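Local coordinates for PvdO (Pseudomonas aeruginosa, PDB 5HHA), which probably takes part in periplasmic maturation of the pyoverdine chromophore, belongs to the formylglycine-generating enzyme family and binds calcium, at residues P258-R262 with S263-N267; A163-G167 with P168-P172; V59-Q62 with P63-P67; A155-E158 with Y159-A163. All coordinates share one frame; numbering follows the deposited sequence. Where two conformers were deposited one is given.

Contact 1. Residues P258-R262 with S263-N267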
loop_
_atom_site.group_PDB
_atom_site.type_symbol
_atom_site.label_atom_id
_atom_site.label_comp_id
_atom_site.label_asym_id
_atom_site.label_seq_id
_atom_site.Cartn_x
_atom_site.Cartn_y
_atom_site.Cartn_z
ATOM N N PRO A 258 5.137 -13.700 -6.953
ATOM C CA PRO A 258 5.952 -12.475 -6.946
ATOM C C PRO A 258 6.012 -11.744 -8.286
ATOM O O PRO A 258 6.416 -10.598 -8.316
ATOM C CB PRO A 258 7.327 -12.972 -6.529
ATOM C CG PRO A 258 7.348 -14.428 -6.933
ATOM C CD PRO A 258 5.948 -14.914 -6.713
ATOM N N ILE A 259 5.546 -12.356 -9.367
ATOM C CA ILE A 259 5.469 -11.664 -10.641
ATOM C C ILE A 259 4.541 -10.448 -10.534
ATOM O O ILE A 259 4.672 -9.496 -11.301
ATOM C CB ILE A 259 4.991 -12.655 -11.763
ATOM C CG1 ILE A 259 5.276 -12.137 -13.163
ATOM C CG2 ILE A 259 3.563 -13.031 -11.577
ATOM C CD1 ILE A 259 6.730 -12.054 -13.520
ATOM N N PHE A 260 3.629 -10.452 -9.554
ATOM C CA PHE A 260 2.749 -9.301 -9.335
ATOM C C PHE A 260 3.252 -8.358 -8.249
ATOM O O PHE A 260 2.577 -7.374 -7.944
ATOM C CB PHE A 260 1.330 -9.775 -9.034
ATOM C CG PHE A 260 0.754 -10.651 -10.099
ATOM C CD1 PHE A 260 0.752 -10.252 -11.416
ATOM C CD2 PHE A 260 0.206 -11.880 -9.797
ATOM C CE1 PHE A 260 0.236 -11.067 -12.410
ATOM C CE2 PHE A 260 -0.317 -12.687 -10.784
ATOM C CZ PHE A 260 -0.311 -12.275 -12.094
ATOM N N SER A 261 4.454 -8.599 -7.723
ATOM C CA SER A 261 5.044 -7.751 -6.705
ATOM C C SER A 261 5.860 -6.604 -7.274
ATOM O O SER A 261 6.319 -5.733 -6.519
ATOM C CB SER A 261 5.956 -8.577 -5.799
ATOM O OG SER A 261 5.198 -9.400 -4.925
ATOM N N ARG A 262 6.013 -6.572 -8.594
ATOM C CA ARG A 262 6.817 -5.550 -9.252
ATOM C C ARG A 262 6.267 -4.167 -8.916
ATOM O O ARG A 262 5.045 -3.993 -8.795
ATOM C CB ARG A 262 6.735 -5.766 -10.762
ATOM C CG ARG A 262 7.205 -7.132 -11.239
ATOM C CD ARG A 262 6.889 -7.418 -12.715
ATOM N NE ARG A 262 5.458 -7.323 -12.935
ATOM C CZ ARG A 262 4.814 -6.303 -13.480
ATOM N NH1 ARG A 262 5.461 -5.327 -14.116
ATOM N NH2 ARG A 262 3.506 -6.305 -13.489
ATOM N N SER A 263 7.145 -3.171 -8.843
ATOM C CA SER A 263 6.741 -1.837 -8.423
ATOM C C SER A 263 5.642 -1.226 -9.277
ATOM O O SER A 263 4.879 -0.378 -8.789
ATOM C CB SER A 263 7.940 -0.914 -8.414
ATOM O OG SER A 263 8.858 -1.252 -7.398
ATOM N N GLY A 264 5.582 -1.571 -10.562
ATOM C CA GLY A 264 4.598 -1.012 -11.462
ATOM C C GLY A 264 3.308 -1.785 -11.626
ATOM O O GLY A 264 2.429 -1.348 -12.356
ATOM N N ASN A 265 3.168 -2.917 -10.950
ATOM C CA ASN A 265 1.944 -3.710 -11.057
ATOM C C ASN A 265 0.735 -2.914 -10.600
ATOM O O ASN A 265 0.809 -2.242 -9.561
ATOM C CB ASN A 265 2.073 -4.992 -10.228
ATOM C CG ASN A 265 1.025 -6.064 -10.620
ATOM O OD1 ASN A 265 -0.025 -6.182 -10.023
ATOM N ND2 ASN A 265 1.352 -6.838 -11.595
ATOM N N ARG A 266 -0.377 -3.038 -11.311
ATOM C CA ARG A 266 -1.604 -2.318 -10.981
ATOM C C ARG A 266 -2.724 -3.318 -10.772
ATOM O O ARG A 266 -2.706 -4.412 -11.336
ATOM C CB ARG A 266 -2.018 -1.368 -12.126
ATOM C CG ARG A 266 -0.913 -0.431 -12.555
ATOM C CD ARG A 266 -1.338 0.470 -13.700
ATOM N NE ARG A 266 -2.167 1.555 -13.182
ATOM C CZ ARG A 266 -2.940 2.341 -13.932
ATOM N NH1 ARG A 266 -3.014 2.156 -15.243
ATOM N NH2 ARG A 266 -3.629 3.322 -13.368
ATOM N N ASN A 267 -3.733 -2.946 -9.994
ATOM C CA ASN A 267 -4.937 -3.754 -9.858
ATOM C C ASN A 267 -6.052 -2.835 -9.384
ATOM O O ASN A 267 -5.834 -1.646 -9.172
ATOM C CB ASN A 267 -4.670 -4.916 -8.889
ATOM C CG ASN A 267 -5.568 -6.122 -9.158
ATOM O OD1 ASN A 267 -6.590 -6.041 -9.826
ATOM N ND2 ASN A 267 -5.182 -7.256 -8.623
#

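Contact 2. Residues A163-G167 with P168-P172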
loop_
_atom_site.group_PDB
_atom_site.type_symbol
_atom_site.label_atom_id
_atom_site.label_comp_id
_atom_site.label_asym_id
_atom_site.label_seq_id
_atom_site.Cartn_x
_atom_site.Cartn_y
_atom_site.Cartn_z
ATOM N N ALA A 163 11.471 3.967 -4.613
ATOM C CA ALA A 163 12.580 4.613 -3.898
ATOM C C ALA A 163 13.771 4.883 -4.825
ATOM O O ALA A 163 14.934 4.662 -4.452
ATOM C CB ALA A 163 12.999 3.789 -2.693
ATOM N N GLY A 164 13.483 5.358 -6.033
ATOM C CA GLY A 164 14.519 5.724 -6.986
ATOM C C GLY A 164 14.849 4.647 -8.003
ATOM O O GLY A 164 15.565 4.924 -8.982
ATOM N N SER A 165 14.297 3.459 -7.875
ATOM C CA SER A 165 14.661 2.348 -8.750
ATOM C C SER A 165 13.782 2.307 -9.988
ATOM O O SER A 165 12.609 2.655 -9.939
ATOM C CB SER A 165 14.598 1.033 -7.989
ATOM O OG SER A 165 13.268 0.752 -7.599
ATOM N N ALA A 166 14.359 1.906 -11.115
ATOM C CA ALA A 166 13.668 1.884 -12.401
ATOM C C ALA A 166 13.146 0.520 -12.806
ATOM O O ALA A 166 12.289 0.412 -13.676
ATOM C CB ALA A 166 14.632 2.381 -13.484
ATOM N N GLY A 167 13.742 -0.515 -12.252
ATOM C CA GLY A 167 13.364 -1.888 -12.556
ATOM C C GLY A 167 12.185 -2.347 -11.739
ATOM O O GLY A 167 11.550 -1.555 -11.029
ATOM N N PRO A 168 11.870 -3.635 -11.830
ATOM C CA PRO A 168 10.708 -4.154 -11.113
ATOM C C PRO A 168 10.843 -4.106 -9.586
ATOM O O PRO A 168 9.826 -3.990 -8.878
ATOM C CB PRO A 168 10.603 -5.601 -11.609
ATOM C CG PRO A 168 11.941 -5.953 -12.071
ATOM C CD PRO A 168 12.531 -4.679 -12.633
ATOM N N PHE A 169 12.067 -4.209 -9.071
ATOM C CA PHE A 169 12.275 -4.238 -7.627
ATOM C C PHE A 169 13.449 -3.374 -7.202
ATOM O O PHE A 169 14.464 -3.300 -7.895
ATOM C CB PHE A 169 12.564 -5.652 -7.144
ATOM C CG PHE A 169 11.498 -6.644 -7.530
ATOM C CD1 PHE A 169 10.273 -6.649 -6.879
ATOM C CD2 PHE A 169 11.692 -7.554 -8.564
ATOM C CE1 PHE A 169 9.262 -7.547 -7.235
ATOM C CE2 PHE A 169 10.670 -8.443 -8.922
ATOM C CZ PHE A 169 9.479 -8.432 -8.262
ATOM N N PRO A 170 13.351 -2.747 -6.025
ATOM C CA PRO A 170 14.475 -1.947 -5.519
ATOM C C PRO A 170 15.547 -2.782 -4.814
ATOM O O PRO A 170 16.542 -2.199 -4.344
ATOM C CB PRO A 170 13.789 -0.978 -4.548
ATOM C CG PRO A 170 12.606 -1.743 -4.035
ATOM C CD PRO A 170 12.126 -2.574 -5.218
ATOM N N PHE A 171 15.406 -4.095 -4.793
ATOM C CA PHE A 171 16.305 -5.014 -4.123
ATOM C C PHE A 171 16.667 -6.084 -5.128
ATOM O O PHE A 171 15.952 -6.282 -6.117
ATOM C CB PHE A 171 15.626 -5.638 -2.897
ATOM C CG PHE A 171 14.226 -6.107 -3.150
ATOM C CD1 PHE A 171 13.997 -7.283 -3.827
ATOM C CD2 PHE A 171 13.136 -5.355 -2.724
ATOM C CE1 PHE A 171 12.710 -7.710 -4.061
ATOM C CE2 PHE A 171 11.838 -5.778 -2.961
ATOM C CZ PHE A 171 11.638 -6.944 -3.635
ATOM N N PRO A 172 17.769 -6.793 -4.883
ATOM C CA PRO A 172 18.157 -7.889 -5.766
ATOM C C PRO A 172 17.295 -9.132 -5.546
ATOM O O PRO A 172 16.710 -9.321 -4.487
ATOM C CB PRO A 172 19.607 -8.175 -5.347
ATOM C CG PRO A 172 19.670 -7.740 -3.956
ATOM C CD PRO A 172 18.768 -6.570 -3.817
#

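Contact 3. Residues V59-Q62 with P63-P67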
loop_
_atom_site.group_PDB
_atom_site.type_symbol
_atom_site.label_atom_id
_atom_site.label_comp_id
_atom_site.label_asym_id
_atom_site.label_seq_id
_atom_site.Cartn_x
_atom_site.Cartn_y
_atom_site.Cartn_z
ATOM N N VAL A 59 9.848 -8.292 -17.559
ATOM C CA VAL A 59 9.211 -9.587 -17.312
ATOM C C VAL A 59 7.941 -9.403 -16.471
ATOM O O VAL A 59 7.974 -8.787 -15.425
ATOM C CB VAL A 59 10.204 -10.547 -16.628
ATOM C CG1 VAL A 59 9.529 -11.812 -16.103
ATOM C CG2 VAL A 59 11.348 -10.884 -17.607
ATOM N N GLY A 60 6.826 -9.941 -16.933
ATOM C CA GLY A 60 5.583 -9.836 -16.196
ATOM C C GLY A 60 4.738 -8.619 -16.473
ATOM O O GLY A 60 3.627 -8.557 -15.958
ATOM N N ARG A 61 5.213 -7.655 -17.264
ATOM C CA ARG A 61 4.488 -6.416 -17.420
ATOM C C ARG A 61 3.106 -6.631 -18.004
ATOM O O ARG A 61 2.946 -7.337 -19.012
ATOM C CB ARG A 61 5.233 -5.454 -18.377
ATOM C CG ARG A 61 4.420 -4.191 -18.711
ATOM C CD ARG A 61 4.981 -3.502 -19.943
ATOM N NE ARG A 61 4.557 -2.147 -20.238
ATOM C CZ ARG A 61 3.526 -1.859 -21.002
ATOM N NH1 ARG A 61 2.815 -2.835 -21.521
ATOM N NH2 ARG A 61 3.229 -0.580 -21.263
ATOM N N GLN A 62 2.116 -5.953 -17.438
ATOM C CA GLN A 62 0.752 -6.021 -17.927
ATOM C C GLN A 62 0.403 -4.782 -18.733
ATOM O O GLN A 62 1.019 -3.736 -18.586
ATOM C CB GLN A 62 -0.200 -6.133 -16.738
ATOM C CG GLN A 62 0.206 -7.190 -15.730
ATOM C CD GLN A 62 -0.064 -8.576 -16.258
ATOM O OE1 GLN A 62 -1.146 -8.853 -16.783
ATOM N NE2 GLN A 62 0.907 -9.462 -16.134
ATOM N N PRO A 63 -0.597 -4.891 -19.619
ATOM C CA PRO A 63 -0.831 -3.819 -20.597
ATOM C C PRO A 63 -1.251 -2.470 -20.045
ATOM O O PRO A 63 -1.044 -1.465 -20.732
ATOM C CB PRO A 63 -1.913 -4.418 -21.510
ATOM C CG PRO A 63 -1.778 -5.874 -21.354
ATOM C CD PRO A 63 -1.296 -6.142 -19.975
ATOM N N ASP A 64 -1.809 -2.427 -18.838
ATOM C CA ASP A 64 -2.223 -1.154 -18.272
ATOM C C ASP A 64 -1.101 -0.364 -17.619
ATOM O O ASP A 64 -1.368 0.700 -17.040
ATOM C CB ASP A 64 -3.384 -1.325 -17.279
ATOM C CG ASP A 64 -3.049 -2.172 -16.053
ATOM O OD1 ASP A 64 -1.965 -2.778 -15.991
ATOM O OD2 ASP A 64 -3.909 -2.219 -15.154
ATOM N N GLU A 65 0.146 -0.827 -17.727
ATOM C CA GLU A 65 1.281 -0.191 -17.056
ATOM C C GLU A 65 1.991 0.836 -17.935
ATOM O O GLU A 65 3.113 1.226 -17.670
ATOM C CB GLU A 65 2.265 -1.243 -16.578
ATOM C CG GLU A 65 1.651 -2.162 -15.521
ATOM C CD GLU A 65 2.474 -3.386 -15.202
ATOM O OE1 GLU A 65 3.707 -3.325 -15.285
ATOM O OE2 GLU A 65 1.915 -4.418 -14.801
ATOM N N GLY A 66 1.314 1.307 -18.967
ATOM C CA GLY A 66 1.864 2.339 -19.824
ATOM C C GLY A 66 0.815 3.340 -20.210
ATOM O O GLY A 66 -0.383 3.107 -20.048
ATOM N N PRO A 67 1.271 4.448 -20.801
ATOM C CA PRO A 67 2.686 4.718 -21.101
ATOM C C PRO A 67 3.508 5.098 -19.882
ATOM O O PRO A 67 2.996 5.666 -18.897
ATOM C CB PRO A 67 2.626 5.910 -22.065
ATOM C CG PRO A 67 1.310 6.537 -21.769
ATOM C CD PRO A 67 0.372 5.409 -21.443
#

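Contact 4. Residues A155-E158 with Y159-A163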
loop_
_atom_site.group_PDB
_atom_site.type_symbol
_atom_site.label_atom_id
_atom_site.label_comp_id
_atom_site.label_asym_id
_atom_site.label_seq_id
_atom_site.Cartn_x
_atom_site.Cartn_y
_atom_site.Cartn_z
ATOM N N ALA A 155 0.191 7.331 -7.689
ATOM C CA ALA A 155 1.532 7.811 -8.008
ATOM C C ALA A 155 2.433 7.851 -6.776
ATOM O O ALA A 155 3.607 7.464 -6.818
ATOM C CB ALA A 155 1.433 9.195 -8.632
ATOM N N GLU A 156 1.905 8.330 -5.646
ATOM C CA GLU A 156 2.676 8.346 -4.400
ATOM C C GLU A 156 3.089 6.939 -4.001
ATOM O O GLU A 156 4.191 6.708 -3.534
ATOM C CB GLU A 156 1.871 8.968 -3.256
ATOM C CG GLU A 156 1.721 10.471 -3.360
ATOM C CD GLU A 156 0.705 11.058 -2.398
ATOM O OE1 GLU A 156 -0.097 10.318 -1.801
ATOM O OE2 GLU A 156 0.716 12.304 -2.263
ATOM N N ARG A 157 2.177 5.991 -4.191
ATOM C CA ARG A 157 2.450 4.619 -3.807
ATOM C C ARG A 157 3.578 4.034 -4.676
ATOM O O ARG A 157 4.526 3.427 -4.154
ATOM C CB ARG A 157 1.172 3.783 -3.847
ATOM C CG ARG A 157 1.147 2.582 -2.903
ATOM C CD ARG A 157 2.054 1.432 -3.327
ATOM N NE ARG A 157 1.901 0.302 -2.411
ATOM C CZ ARG A 157 2.556 -0.845 -2.523
ATOM N NH1 ARG A 157 3.286 -1.092 -3.597
ATOM N NH2 ARG A 157 2.449 -1.750 -1.572
ATOM N N GLU A 158 3.502 4.215 -5.987
ATOM C CA GLU A 158 4.585 3.684 -6.831
ATOM C C GLU A 158 5.908 4.396 -6.532
ATOM O O GLU A 158 6.951 3.775 -6.498
ATOM C CB GLU A 158 4.253 3.757 -8.316
ATOM C CG GLU A 158 5.312 3.014 -9.175
ATOM C CD GLU A 158 4.945 2.821 -10.636
ATOM O OE1 GLU A 158 3.805 2.426 -10.928
ATOM O OE2 GLU A 158 5.855 3.046 -11.476
ATOM N N TYR A 159 5.851 5.705 -6.295
ATOM C CA TYR A 159 7.050 6.482 -5.955
ATOM C C TYR A 159 7.716 5.894 -4.720
ATOM O O TYR A 159 8.919 5.699 -4.653
ATOM C CB TYR A 159 6.640 7.914 -5.691
ATOM C CG TYR A 159 7.727 8.906 -5.344
ATOM C CD1 TYR A 159 8.748 9.191 -6.249
ATOM C CD2 TYR A 159 7.664 9.653 -4.169
ATOM C CE1 TYR A 159 9.693 10.172 -5.973
ATOM C CE2 TYR A 159 8.621 10.620 -3.878
ATOM C CZ TYR A 159 9.606 10.884 -4.806
ATOM O OH TYR A 159 10.568 11.867 -4.608
ATOM N N GLY A 160 6.904 5.634 -3.709
ATOM C CA GLY A 160 7.371 5.119 -2.434
ATOM C C GLY A 160 7.859 3.693 -2.503
ATOM O O GLY A 160 8.778 3.307 -1.771
ATOM N N ALA A 161 7.266 2.891 -3.383
ATOM C CA ALA A 161 7.712 1.531 -3.607
ATOM C C ALA A 161 9.069 1.518 -4.293
ATOM O O ALA A 161 9.934 0.724 -3.936
ATOM C CB ALA A 161 6.697 0.757 -4.446
ATOM N N ARG A 162 9.244 2.362 -5.305
ATOM C CA ARG A 162 10.462 2.322 -6.099
ATOM C C ARG A 162 11.671 2.888 -5.373
ATOM O O ARG A 162 12.795 2.385 -5.530
ATOM C CB ARG A 162 10.294 3.097 -7.389
ATOM C CG ARG A 162 9.355 2.442 -8.380
ATOM C CD ARG A 162 9.301 3.236 -9.700
ATOM N NE ARG A 162 8.505 2.535 -10.707
ATOM C CZ ARG A 162 8.924 1.449 -11.346
ATOM N NH1 ARG A 162 10.139 0.991 -11.167
ATOM N NH2 ARG A 162 8.111 0.815 -12.165
ATOM N N ALA A 163 11.471 3.967 -4.613
ATOM C CA ALA A 163 12.580 4.613 -3.898
ATOM C C ALA A 163 13.771 4.883 -4.825
ATOM O O ALA A 163 14.934 4.662 -4.452
ATOM C CB ALA A 163 12.999 3.789 -2.693
#

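Contact 1. Residues P258-R262 with S263-N267
Asn265 swings CG away from its own backbone N (chi1 -163°), and the Arg262 chain bends at chi3, which brings the amide and the guanidinium together. The two side chains cross at about a right angle. Their planes are turned 76° apart, with the amide at the guanidinium edge. The same amide lies at the edge of the Phe260 ring, near its plane, the two groups turned 55° apart. Asn265 CG is 3.4 Å and Asn265 CB 3.3 Å from Phe260 O. One ring face is covered within the same segment, by Ile259 CG2, 3.7 Å above the Phe260 ring plane. The backbone makes a type I beta turn from Arg262 to Asn265, closed by the bond from Asn265 N to Arg262 O (3.1 Å). This turn leads from a short 3-10 segment into strand 266-269 of the mixed sheet. Arg262 also reaches backward: NE donates to Ile259 O at 2.8 Å, in the guanidinium plane and nearly on the line of the carbonyl bond. This bond helps fix the rotation of the buried guanidinium. Its other nitrogens serve two acids, NH1 with Glu58 and NH2 with Glu65. Ser261 OG turns elsewhere, to His214 O and Asn252 ND2.

Contact 2. Residues A163-G167 with P168-P172
Ser165 and Pro170 make the close part of this contact. Ser165 OG lies 3.5 Å from Pro170 CB and 3.6 Å from Pro170 CA. Ser165 CB follows at 3.9 Å from Pro170 CA. The hydroxyl sits between its own backbone N and carbonyl carbon (chi1 65°), and from there it meets the proline and also makes a hydrogen bond with Arg162 O. A second conformer of Ser165 was deposited, so this placement is one of two. The chain reverses here in an irregular loop that follows helix 154-162. Ser165 CA and Pro170 CA come within 5.4 Å, yet no hydrogen bond joins the two arms. The bend runs through Gly167 and Pro168, and Arg162 NH1 holds it from the helix by donating to Gly167 O. The solvent side is looser. Gly164 and Ala166 are exposed, and Ala166 points its CB away from the other arm. Gly164 has a positive phi (97°) that suits glycine. Beyond the bend, the CB of buried Phe169 points away from Ala163-Gly167. Phe169 CB lies 3.7 Å above the Phe171 ring plane, offset toward the rim. Phe171 also stacks with His184 and meets His214 edge-to-face.

Contact 3. Residues V59-Q62 with P63-P67
The Glu65 carboxylate is met from above its plane: the backbone N of Gln62 donates to Glu65 OE2 at 3.1 Å, 78° out of that plane. Gln62 CB also touches Glu65 OE2, at 3.3 Å. The Arg61 guanidinium meets the following backbone obliquely, with Arg61 NH2 3.5 Å from Gly66 CA and NH1 3.9 Å from Pro63 CA. The side chains of Arg61 and Glu65 run past each other in opposite directions, with their planes 43° apart. Aliphatic Arg61 CG, not the charged end, touches Glu65 OE1, at 3.6 Å. Glu65 N returns to Gln62 O at 3.2 Å and closes a beta turn with type I backbone angles at Pro63 and Asp64. The turn belongs to the loop between strands 42-52 and 69-73, at the surface of the domain. Placing CG beside its own N (chi1 -64°) turns the extended Glu65 chain back toward Gln62, which it crosses at a slant. In the conformer described, Gln62 bends at chi2, its end leads away from Pro63-Pro67, and Gln62 NE2 bonds to Gly60 O at 2.9 Å. Glu65 OE1 has a further partner in Thr54 OG1. Arg61 NE donates to Thr54 O.

Contact 4. Residues A155-E158 with Y159-A163
Glu158 and Arg162, one helical turn apart, form the salt bridge of this contact. Their side chains lie side by side and point the same way. Arg162 uses two nitrogens on one oxygen: NE is 2.8 Å from Glu158 OE2 and NH2 is 3.2 Å from it. Both come from the same face of the carboxylate, NE on the anti side and NH2 from higher above the plane. The oxygen itself lies in the guanidinium plane, at its edge, while the two planes are 61° apart. With CG anti to the backbone N (chi1 -172°), the extended Glu158 chain lies beside that of Arg162.

The backbone bonds are regular. Tyr159 N, Gly160 N, Ala161 N and Arg162 N each donate to the carbonyl oxygen four residues earlier. This is the alpha-helical pattern of helix 154-162, which packs on strands 42-52, 69-73 and 77-80. Arg162 is the last helical residue; Ala163 leaves the helix with a positive phi.

Van der Waals contacts of carbons with carbonyl oxygens, and with one guanidinium nitrogen, fill in the rest. Ala161 CB points back and meets Arg157 O at 3.5 Å, and Arg157 NH1 passes 4.0 Å from Ala161 CB. Tyr159 CB rests 3.3 Å from Ala155 O. Arg162 CG is 3.3 Å from Glu158 O.

The buried polar ends are met from outside. Glu158 OE1 pairs with Arg250 and OE2 accepts from Gly53 N, which probably favours a charged carboxylate. Arg157 reaches Met213 O and Glu219, Glu156 pairs with Arg150, and Tyr159 OH bonds to Pro46 O.

Contact 1 touches each of the other three. Its Arg262 NH2 is 2.8 Å from Glu65 OE2 of contact 3, and its Arg266 NH1 reaches Asp64 O, also at 2.8 Å. Toward contact 2, Ser263 N lies 2.8 Å from Pro168 O, a probable hydrogen bond. Toward contact 4, Ser263 CB packs on Arg162 CG at 3.6 Å. Contacts 2 and 4 share Ala163 at the helix end. Contact 3 touches neither of them, its nearest atoms being about 6 Å from contact 2 and about 7 Å from contact 4. The side chain of Ser261 is about 3 Å from that of calcium-binding Thr187 and about 10 Å from the calcium ion.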